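Local structure of fatty acid synthase 1, isoform A (Drosophila melanogaster, 6FN6) at residues Val691-Leu699 with Gly719-Val727; Ile797-Glu808 with Val824-Ile834. The protein probably makes long-chain saturated fatty acids from acetyl-CoA and malonyl-CoA with NADPH, this piece being its modifying region of dehydratase, enoylreductase and ketoreductase domains. All coordinates share one frame; numbering follows the deposited sequence.

How the contacts relate
Both contacts lie in the nucleotide-binding, Rossmann-type part of the enoylreductase, which has a six-stranded parallel sheet. Contact 1 joins two helices, 689-702 and 719-731, that pack in the interior without any hydrogen bond between them. Contact 2 joins the last two strands of the sheet, 804-808 and 830-833, mainly through backbone hydrogen bonds. It is also largely buried, but one end, at L802, reaches solvent, and its outer strand meets the second subunit. The centres of contact 1 and contact 2 are about 19 Å apart. The contacts touch where helix 689-702 lies on the sheet: L699 packs on L807, and Y697 and A698 pack on I834.

Contact 1. Residues Val691-Leu699 with Gly719-Val727; sequences VYSTVYYAL and GVGQAAISV
V695 is the knob of this helix pair. Its side chain sits in a hole made by V720, A723, A724 and V727. V695 CG2 comes 3.3 Å from A724 N. The same methyl also touches A723 CB. The other branch, CG1, is anti to the backbone N (chi1 160°), which sends it toward V727. V695 CG1 meets V727 CG2 tip to tip at 3.8 Å.

Y692 covers the next part of the interface. The methyl of A723 stands over the centre of its ring, a CH-pi contact with A723 CB 3.7 Å from the centroid. V727 CG2 lies at the edge of the same ring, in its plane, 3.7 Å from Y692 CE1. Y696 meets the other branch of V727, with Y696 CZ 3.8 Å from V727 CG1. V727 is thus shared by two tyrosines and the knob valine.

At the start of helix 719-731, V691 packs on the main chain: V691 CG1 rests 3.6 Å from G719 C. V691 CG2 touches A723 CB. G719 has no side chain, so V691 lies directly against its backbone. L699 adds a looser touch near A724 at the far end.

The small residues A723 and A724 probably let the axes come within 8.7 Å, crossing at -54°. Further out, Y692 OH is hydrogen-bonded to V864 O and S726 OG to A862 O, which fixes both polar ends beyond the apolar seam. Helix 844-860 packs on Y696. G721 belongs to a GxGxxG pattern with G716 and G718, consistent with a Rossmann dinucleotide-binding turn at the start of helix 719-731. The pair is held by shape and apolar contact, with the hydroxyls of Y692 and S726 bonded outside it.

Contact 2. Residues Ile797-Glu808 with Val824-Ile834; sequences IRCLGLNGRFLE and VFLKNTSFHGI
F806 and F831 lie side by side on one face of a parallel strand pair. Their planes are 13° apart but slid so that the rings barely overlap. Both have CG anti to the backbone N (F806 chi1 -158°) and point the same way. I797 CD1 sits over one face of F806 and at the edge of F831, 3.9 Å from F831 CE2.

On the other face L807 runs alongside H832. L807 CB meets I834 CD1 at 3.5 Å.

L800 CD2 and T829 CG2 meet tip to tip near the turn 801-804.

F806 makes two backbone bonds to strand 830-833: its N donates to S830 O (2.7 Å) and its O accepts from H832 N (2.8 Å). E808 repeats this with H832 O and I834 N.

The turn 801-804 is tied on separately. N803 N donates to K827 O, and N828 ND2 donates to N803 OD1 at 2.9 Å, with the amide planes 78° apart. N828 ND2 also bonds Y697 OH of the second subunit.

Residues 830-832 pair antiparallel with a strand of the second subunit, and F831 meets that subunit's F825. Strand 830-833, paired with 804-808 on its other edge, thus carries the sheet across the interface.

Contact 1. Residues Val691-Leu699 with Gly719-Val727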
loop_
_atom_site.group_PDB
_atom_site.type_symbol
_atom_site.label_atom_id
_atom_site.label_comp_id
_atom_site.label_asym_id
_atom_site.label_seq_id
_atom_site.Cartn_x
_atom_site.Cartn_y
_atom_site.Cartn_z
ATOM N N VAL A 691 -14.910 -20.571 -12.985
ATOM C CA VAL A 691 -15.404 -19.229 -12.699
ATOM C C VAL A 691 -16.301 -19.229 -11.465
ATOM O O VAL A 691 -16.276 -18.284 -10.682
ATOM C CB VAL A 691 -16.152 -18.629 -13.913
ATOM C CG1 VAL A 691 -15.190 -18.397 -15.067
ATOM C CG2 VAL A 691 -17.316 -19.522 -14.341
ATOM N N TYR A 692 -17.078 -20.291 -11.276
ATOM C CA TYR A 692 -18.005 -20.343 -10.152
ATOM C C TYR A 692 -17.321 -20.789 -8.867
ATOM O O TYR A 692 -17.655 -20.306 -7.786
ATOM C CB TYR A 692 -19.183 -21.263 -10.467
ATOM C CG TYR A 692 -20.266 -20.569 -11.258
ATOM C CD1 TYR A 692 -21.152 -19.702 -10.635
ATOM C CD2 TYR A 692 -20.400 -20.773 -12.623
ATOM C CE1 TYR A 692 -22.141 -19.057 -11.349
ATOM C CE2 TYR A 692 -21.389 -20.133 -13.347
ATOM C CZ TYR A 692 -22.257 -19.278 -12.706
ATOM O OH TYR A 692 -23.245 -18.641 -13.423
ATOM N N SER A 693 -16.368 -21.708 -8.974
ATOM C CA SER A 693 -15.553 -22.069 -7.821
ATOM C C SER A 693 -14.818 -20.831 -7.321
ATOM O O SER A 693 -14.646 -20.639 -6.117
ATOM C CB SER A 693 -14.563 -23.177 -8.174
ATOM O OG SER A 693 -15.245 -24.369 -8.518
ATOM N N THR A 694 -14.390 -19.993 -8.259
ATOM C CA THR A 694 -13.710 -18.750 -7.931
ATOM C C THR A 694 -14.669 -17.787 -7.236
ATOM O O THR A 694 -14.347 -17.218 -6.192
ATOM C CB THR A 694 -13.140 -18.077 -9.193
ATOM O OG1 THR A 694 -12.269 -18.989 -9.870
ATOM C CG2 THR A 694 -12.367 -16.812 -8.836
ATOM N N VAL A 695 -15.846 -17.613 -7.827
ATOM C CA VAL A 695 -16.826 -16.662 -7.325
ATOM C C VAL A 695 -17.229 -17.022 -5.902
ATOM O O VAL A 695 -17.344 -16.151 -5.038
ATOM C CB VAL A 695 -18.057 -16.600 -8.256
ATOM C CG1 VAL A 695 -19.268 -16.024 -7.533
ATOM C CG2 VAL A 695 -17.750 -15.775 -9.486
ATOM N N TYR A 696 -17.429 -18.310 -5.656
ATOM C CA TYR A 696 -17.904 -18.760 -4.357
ATOM C C TYR A 696 -16.804 -18.711 -3.304
ATOM O O TYR A 696 -17.064 -18.386 -2.146
ATOM C CB TYR A 696 -18.474 -20.173 -4.463
ATOM C CG TYR A 696 -19.930 -20.195 -4.865
ATOM C CD1 TYR A 696 -20.925 -19.839 -3.962
ATOM C CD2 TYR A 696 -20.313 -20.569 -6.147
ATOM C CE1 TYR A 696 -22.258 -19.854 -4.323
ATOM C CE2 TYR A 696 -21.647 -20.587 -6.517
ATOM C CZ TYR A 696 -22.614 -20.227 -5.600
ATOM O OH TYR A 696 -23.941 -20.244 -5.960
ATOM N N TYR A 697 -15.572 -19.015 -3.697
ATOM C CA TYR A 697 -14.466 -18.984 -2.750
ATOM C C TYR A 697 -14.147 -17.544 -2.351
ATOM O O TYR A 697 -13.636 -17.289 -1.260
ATOM C CB TYR A 697 -13.216 -19.647 -3.331
ATOM C CG TYR A 697 -12.029 -19.543 -2.401
ATOM C CD1 TYR A 697 -12.005 -20.239 -1.199
ATOM C CD2 TYR A 697 -10.947 -18.731 -2.708
ATOM C CE1 TYR A 697 -10.933 -20.142 -0.339
ATOM C CE2 TYR A 697 -9.867 -18.628 -1.849
ATOM C CZ TYR A 697 -9.868 -19.334 -0.665
ATOM O OH TYR A 697 -8.802 -19.239 0.199
ATOM N N ALA A 698 -14.446 -16.609 -3.247
ATOM C CA ALA A 698 -14.139 -15.202 -3.022
ATOM C C ALA A 698 -15.268 -14.487 -2.282
ATOM O O ALA A 698 -15.040 -13.843 -1.257
ATOM C CB ALA A 698 -13.856 -14.506 -4.350
ATOM N N LEU A 699 -16.483 -14.604 -2.811
ATOM C CA LEU A 699 -17.619 -13.842 -2.299
ATOM C C LEU A 699 -18.233 -14.442 -1.031
ATOM O O LEU A 699 -18.623 -13.707 -0.123
ATOM C CB LEU A 699 -18.702 -13.725 -3.376
ATOM C CG LEU A 699 -18.305 -13.124 -4.729
ATOM C CD1 LEU A 699 -19.547 -12.860 -5.565
ATOM C CD2 LEU A 699 -17.479 -11.854 -4.575
ATOM N N GLY A 719 -15.863 -13.881 -17.820
ATOM C CA GLY A 719 -16.147 -15.180 -17.244
ATOM C C GLY A 719 -16.460 -15.101 -15.762
ATOM O O GLY A 719 -17.513 -15.553 -15.309
ATOM N N VAL A 720 -15.538 -14.516 -15.005
ATOM C CA VAL A 720 -15.683 -14.403 -13.559
ATOM C C VAL A 720 -16.775 -13.395 -13.215
ATOM O O VAL A 720 -17.531 -13.592 -12.267
ATOM C CB VAL A 720 -14.345 -14.012 -12.899
ATOM C CG1 VAL A 720 -14.477 -13.992 -11.386
ATOM C CG2 VAL A 720 -13.243 -14.970 -13.321
ATOM N N GLY A 721 -16.842 -12.307 -13.977
ATOM C CA GLY A 721 -17.849 -11.284 -13.758
ATOM C C GLY A 721 -19.269 -11.810 -13.870
ATOM O O GLY A 721 -20.079 -11.644 -12.955
ATOM N N GLN A 722 -19.573 -12.433 -15.004
ATOM C CA GLN A 722 -20.890 -13.013 -15.244
ATOM C C GLN A 722 -21.286 -13.973 -14.131
ATOM O O GLN A 722 -22.418 -13.948 -13.647
ATOM C CB GLN A 722 -20.915 -13.736 -16.594
ATOM C CG GLN A 722 -21.118 -12.808 -17.780
ATOM C CD GLN A 722 -20.936 -13.508 -19.111
ATOM O OE1 GLN A 722 -21.758 -14.332 -19.510
ATOM N NE2 GLN A 722 -19.866 -13.166 -19.816
ATOM N N ALA A 723 -20.350 -14.824 -13.726
ATOM C CA ALA A 723 -20.614 -15.778 -12.661
ATOM C C ALA A 723 -20.828 -15.039 -11.348
ATOM O O ALA A 723 -21.683 -15.413 -10.549
ATOM C CB ALA A 723 -19.473 -16.773 -12.537
ATOM N N ALA A 724 -20.047 -13.985 -11.133
ATOM C CA ALA A 724 -20.148 -13.190 -9.915
ATOM C C ALA A 724 -21.486 -12.458 -9.832
ATOM O O ALA A 724 -22.146 -12.474 -8.794
ATOM C CB ALA A 724 -19.003 -12.198 -9.841
ATOM N N ILE A 725 -21.879 -11.820 -10.932
ATOM C CA ILE A 725 -23.124 -11.057 -10.977
ATOM C C ILE A 725 -24.314 -11.972 -10.703
ATOM O O ILE A 725 -25.228 -11.614 -9.966
ATOM C CB ILE A 725 -23.282 -10.336 -12.333
ATOM C CG1 ILE A 725 -22.158 -9.316 -12.529
ATOM C CG2 ILE A 725 -24.641 -9.640 -12.420
ATOM C CD1 ILE A 725 -22.044 -8.785 -13.950
ATOM N N SER A 726 -24.299 -13.155 -11.307
ATOM C CA SER A 726 -25.391 -14.108 -11.160
ATOM C C SER A 726 -25.566 -14.534 -9.705
ATOM O O SER A 726 -26.669 -14.498 -9.169
ATOM C CB SER A 726 -25.147 -15.337 -12.042
ATOM O OG SER A 726 -26.222 -16.256 -11.953
ATOM N N VAL A 727 -24.472 -14.942 -9.071
ATOM C CA VAL A 727 -24.528 -15.409 -7.691
ATOM C C VAL A 727 -24.898 -14.256 -6.764
ATOM O O VAL A 727 -25.753 -14.405 -5.892
ATOM C CB VAL A 727 -23.191 -16.054 -7.263
ATOM C CG1 VAL A 727 -23.255 -16.520 -5.814
ATOM C CG2 VAL A 727 -22.852 -17.223 -8.168
#

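Contact 2. Residues Ile797-Glu808 with Val824-Ile834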
loop_
_atom_site.group_PDB
_atom_site.type_symbol
_atom_site.label_atom_id
_atom_site.label_comp_id
_atom_site.label_asym_id
_atom_site.label_seq_id
_atom_site.Cartn_x
_atom_site.Cartn_y
_atom_site.Cartn_z
ATOM N N ILE A 797 -10.225 0.952 -4.578
ATOM C CA ILE A 797 -10.031 1.046 -3.137
ATOM C C ILE A 797 -10.873 2.189 -2.586
ATOM O O ILE A 797 -11.535 2.049 -1.557
ATOM C CB ILE A 797 -8.535 1.229 -2.796
ATOM C CG1 ILE A 797 -7.764 -0.067 -3.057
ATOM C CG2 ILE A 797 -8.348 1.701 -1.355
ATOM C CD1 ILE A 797 -8.057 -1.186 -2.074
ATOM N N ARG A 798 -10.853 3.320 -3.283
ATOM C CA ARG A 798 -11.598 4.497 -2.860
ATOM C C ARG A 798 -13.106 4.244 -2.879
ATOM O O ARG A 798 -13.873 5.004 -2.289
ATOM C CB ARG A 798 -11.255 5.696 -3.747
ATOM C CG ARG A 798 -9.791 6.113 -3.691
ATOM C CD ARG A 798 -9.509 7.294 -4.608
ATOM N NE ARG A 798 -8.139 7.280 -5.126
ATOM C CZ ARG A 798 -7.807 7.109 -6.406
ATOM N NH1 ARG A 798 -8.736 6.940 -7.342
ATOM N NH2 ARG A 798 -6.529 7.116 -6.755
ATOM N N CYS A 799 -13.533 3.188 -3.569
ATOM C CA CYS A 799 -14.949 2.829 -3.614
ATOM C C CYS A 799 -15.382 2.025 -2.390
ATOM O O CYS A 799 -16.574 1.811 -2.167
ATOM C CB CYS A 799 -15.260 2.024 -4.879
ATOM S SG CYS A 799 -15.232 2.984 -6.402
ATOM N N LEU A 800 -14.412 1.575 -1.602
ATOM C CA LEU A 800 -14.708 0.732 -0.451
ATOM C C LEU A 800 -15.231 1.542 0.733
ATOM O O LEU A 800 -14.598 2.504 1.176
ATOM C CB LEU A 800 -13.465 -0.051 -0.037
ATOM C CG LEU A 800 -13.709 -1.301 0.812
ATOM C CD1 LEU A 800 -14.563 -2.317 0.073
ATOM C CD2 LEU A 800 -12.395 -1.928 1.231
ATOM N N GLY A 801 -16.398 1.146 1.231
ATOM C CA GLY A 801 -17.023 1.807 2.362
ATOM C C GLY A 801 -16.675 1.144 3.681
ATOM O O GLY A 801 -15.920 0.172 3.715
ATOM N N LEU A 802 -17.222 1.679 4.769
ATOM C CA LEU A 802 -16.944 1.172 6.110
ATOM C C LEU A 802 -17.167 -0.336 6.205
ATOM O O LEU A 802 -18.123 -0.872 5.648
ATOM C CB LEU A 802 -17.818 1.893 7.139
ATOM C CG LEU A 802 -17.530 3.389 7.316
ATOM C CD1 LEU A 802 -18.645 4.078 8.093
ATOM C CD2 LEU A 802 -16.187 3.601 8.005
ATOM N N ASN A 803 -16.263 -1.009 6.912
ATOM C CA ASN A 803 -16.314 -2.459 7.082
ATOM C C ASN A 803 -16.193 -3.211 5.760
ATOM O O ASN A 803 -16.490 -4.402 5.693
ATOM C CB ASN A 803 -17.610 -2.865 7.785
ATOM C CG ASN A 803 -17.772 -2.199 9.134
ATOM O OD1 ASN A 803 -16.794 -1.974 9.846
ATOM N ND2 ASN A 803 -19.008 -1.869 9.489
ATOM N N GLY A 804 -15.747 -2.524 4.715
ATOM C CA GLY A 804 -15.635 -3.135 3.402
ATOM C C GLY A 804 -14.644 -4.284 3.341
ATOM O O GLY A 804 -13.807 -4.450 4.229
ATOM N N ARG A 805 -14.741 -5.085 2.283
ATOM C CA ARG A 805 -13.870 -6.243 2.116
ATOM C C ARG A 805 -13.409 -6.371 0.661
ATOM O O ARG A 805 -14.183 -6.746 -0.220
ATOM C CB ARG A 805 -14.588 -7.515 2.577
ATOM C CG ARG A 805 -14.947 -7.492 4.056
ATOM C CD ARG A 805 -15.818 -8.667 4.472
ATOM N NE ARG A 805 -17.115 -8.692 3.800
ATOM C CZ ARG A 805 -18.108 -7.843 4.049
ATOM N NH1 ARG A 805 -17.955 -6.882 4.948
ATOM N NH2 ARG A 805 -19.254 -7.950 3.391
ATOM N N PHE A 806 -12.139 -6.057 0.424
ATOM C CA PHE A 806 -11.586 -6.050 -0.924
ATOM C C PHE A 806 -11.140 -7.451 -1.329
ATOM O O PHE A 806 -10.409 -8.119 -0.601
ATOM C CB PHE A 806 -10.411 -5.077 -1.006
ATOM C CG PHE A 806 -10.110 -4.601 -2.398
ATOM C CD1 PHE A 806 -9.255 -5.312 -3.223
ATOM C CD2 PHE A 806 -10.677 -3.432 -2.877
ATOM C CE1 PHE A 806 -8.974 -4.866 -4.501
ATOM C CE2 PHE A 806 -10.400 -2.983 -4.154
ATOM C CZ PHE A 806 -9.548 -3.700 -4.967
ATOM N N LEU A 807 -11.578 -7.877 -2.507
ATOM C CA LEU A 807 -11.311 -9.227 -2.988
ATOM C C LEU A 807 -10.521 -9.179 -4.288
ATOM O O LEU A 807 -11.092 -8.975 -5.361
ATOM C CB LEU A 807 -12.624 -9.983 -3.191
ATOM C CG LEU A 807 -13.594 -9.922 -2.010
ATOM C CD1 LEU A 807 -14.941 -10.514 -2.388
ATOM C CD2 LEU A 807 -13.012 -10.638 -0.804
ATOM N N GLU A 808 -9.208 -9.361 -4.191
ATOM C CA GLU A 808 -8.346 -9.268 -5.364
ATOM C C GLU A 808 -8.209 -10.629 -6.040
ATOM O O GLU A 808 -7.835 -11.614 -5.404
ATOM C CB GLU A 808 -6.967 -8.729 -4.978
ATOM C CG GLU A 808 -6.045 -8.479 -6.162
ATOM C CD GLU A 808 -6.626 -7.490 -7.157
ATOM O OE1 GLU A 808 -7.155 -6.448 -6.720
ATOM O OE2 GLU A 808 -6.557 -7.756 -8.375
ATOM N N VAL A 824 -6.794 2.948 4.020
ATOM C CA VAL A 824 -8.029 2.224 3.734
ATOM C C VAL A 824 -8.439 1.327 4.896
ATOM O O VAL A 824 -9.624 1.037 5.077
ATOM C CB VAL A 824 -7.885 1.388 2.445
ATOM C CG1 VAL A 824 -6.802 0.330 2.611
ATOM C CG2 VAL A 824 -9.218 0.743 2.072
ATOM N N PHE A 825 -7.458 0.875 5.669
ATOM C CA PHE A 825 -7.715 -0.064 6.752
ATOM C C PHE A 825 -8.245 0.633 8.007
ATOM O O PHE A 825 -8.691 -0.026 8.947
ATOM C CB PHE A 825 -6.448 -0.861 7.063
ATOM C CG PHE A 825 -6.004 -1.749 5.931
ATOM C CD1 PHE A 825 -6.800 -2.801 5.507
ATOM C CD2 PHE A 825 -4.797 -1.529 5.286
ATOM C CE1 PHE A 825 -6.399 -3.620 4.462
ATOM C CE2 PHE A 825 -4.391 -2.346 4.241
ATOM C CZ PHE A 825 -5.193 -3.391 3.829
ATOM N N LEU A 826 -8.197 1.962 8.024
ATOM C CA LEU A 826 -8.829 2.724 9.099
ATOM C C LEU A 826 -10.334 2.480 9.116
ATOM O O LEU A 826 -10.982 2.629 10.151
ATOM C CB LEU A 826 -8.548 4.222 8.953
ATOM C CG LEU A 826 -7.163 4.701 9.392
ATOM C CD1 LEU A 826 -6.896 6.119 8.906
ATOM C CD2 LEU A 826 -7.030 4.618 10.903
ATOM N N LYS A 827 -10.885 2.097 7.967
ATOM C CA LYS A 827 -12.326 1.895 7.827
ATOM C C LYS A 827 -12.765 0.503 8.288
ATOM O O LYS A 827 -13.858 0.049 7.952
ATOM C CB LYS A 827 -12.757 2.118 6.375
ATOM C CG LYS A 827 -12.371 3.476 5.807
ATOM C CD LYS A 827 -12.887 3.644 4.386
ATOM C CE LYS A 827 -12.433 4.959 3.771
ATOM N NZ LYS A 827 -12.936 5.124 2.377
ATOM N N ASN A 828 -11.909 -0.171 9.050
ATOM C CA ASN A 828 -12.221 -1.501 9.564
ATOM C C ASN A 828 -12.396 -2.476 8.406
ATOM O O ASN A 828 -13.269 -3.344 8.438
ATOM C CB ASN A 828 -13.490 -1.472 10.414
ATOM C CG ASN A 828 -13.582 -2.645 11.371
ATOM O OD1 ASN A 828 -12.588 -3.053 11.970
ATOM N ND2 ASN A 828 -14.774 -3.215 11.494
ATOM N N THR A 829 -11.552 -2.334 7.389
ATOM C CA THR A 829 -11.694 -3.109 6.164
ATOM C C THR A 829 -10.776 -4.324 6.141
ATOM O O THR A 829 -9.955 -4.517 7.039
ATOM C CB THR A 829 -11.397 -2.241 4.927
ATOM O OG1 THR A 829 -10.165 -1.535 5.118
ATOM C CG2 THR A 829 -12.515 -1.252 4.689
ATOM N N SER A 830 -10.938 -5.146 5.110
ATOM C CA SER A 830 -10.078 -6.301 4.896
ATOM C C SER A 830 -9.637 -6.355 3.442
ATOM O O SER A 830 -10.427 -6.090 2.537
ATOM C CB SER A 830 -10.800 -7.594 5.274
ATOM O OG SER A 830 -11.471 -7.458 6.513
ATOM N N PHE A 831 -8.373 -6.694 3.222
ATOM C CA PHE A 831 -7.880 -6.937 1.875
ATOM C C PHE A 831 -7.579 -8.425 1.727
ATOM O O PHE A 831 -6.842 -8.996 2.530
ATOM C CB PHE A 831 -6.635 -6.100 1.587
ATOM C CG PHE A 831 -6.320 -5.971 0.124
ATOM C CD1 PHE A 831 -5.717 -7.010 -0.565
ATOM C CD2 PHE A 831 -6.633 -4.810 -0.562
ATOM C CE1 PHE A 831 -5.433 -6.893 -1.909
ATOM C CE2 PHE A 831 -6.349 -4.687 -1.907
ATOM C CZ PHE A 831 -5.751 -5.731 -2.580
ATOM N N HIS A 832 -8.165 -9.049 0.710
ATOM C CA HIS A 832 -8.017 -10.488 0.502
ATOM C C HIS A 832 -7.323 -10.827 -0.808
ATOM O O HIS A 832 -7.864 -10.586 -1.888
ATOM C CB HIS A 832 -9.383 -11.168 0.528
ATOM C CG HIS A 832 -10.011 -11.202 1.884
ATOM N ND1 HIS A 832 -9.768 -12.209 2.792
ATOM C CD2 HIS A 832 -10.865 -10.344 2.491
ATOM C CE1 HIS A 832 -10.453 -11.977 3.897
ATOM N NE2 HIS A 832 -11.126 -10.850 3.741
ATOM N N GLY A 833 -6.129 -11.399 -0.706
ATOM C CA GLY A 833 -5.485 -12.012 -1.852
ATOM C C GLY A 833 -6.120 -13.366 -2.096
ATOM O O GLY A 833 -6.061 -14.247 -1.239
ATOM N N ILE A 834 -6.730 -13.534 -3.264
ATOM C CA ILE A 834 -7.494 -14.742 -3.554
ATOM C C ILE A 834 -6.877 -15.515 -4.709
ATOM O O ILE A 834 -6.955 -15.101 -5.866
ATOM C CB ILE A 834 -8.963 -14.395 -3.842
ATOM C CG1 ILE A 834 -9.616 -13.809 -2.589
ATOM C CG2 ILE A 834 -9.735 -15.625 -4.318
ATOM C CD1 ILE A 834 -10.819 -12.963 -2.874
#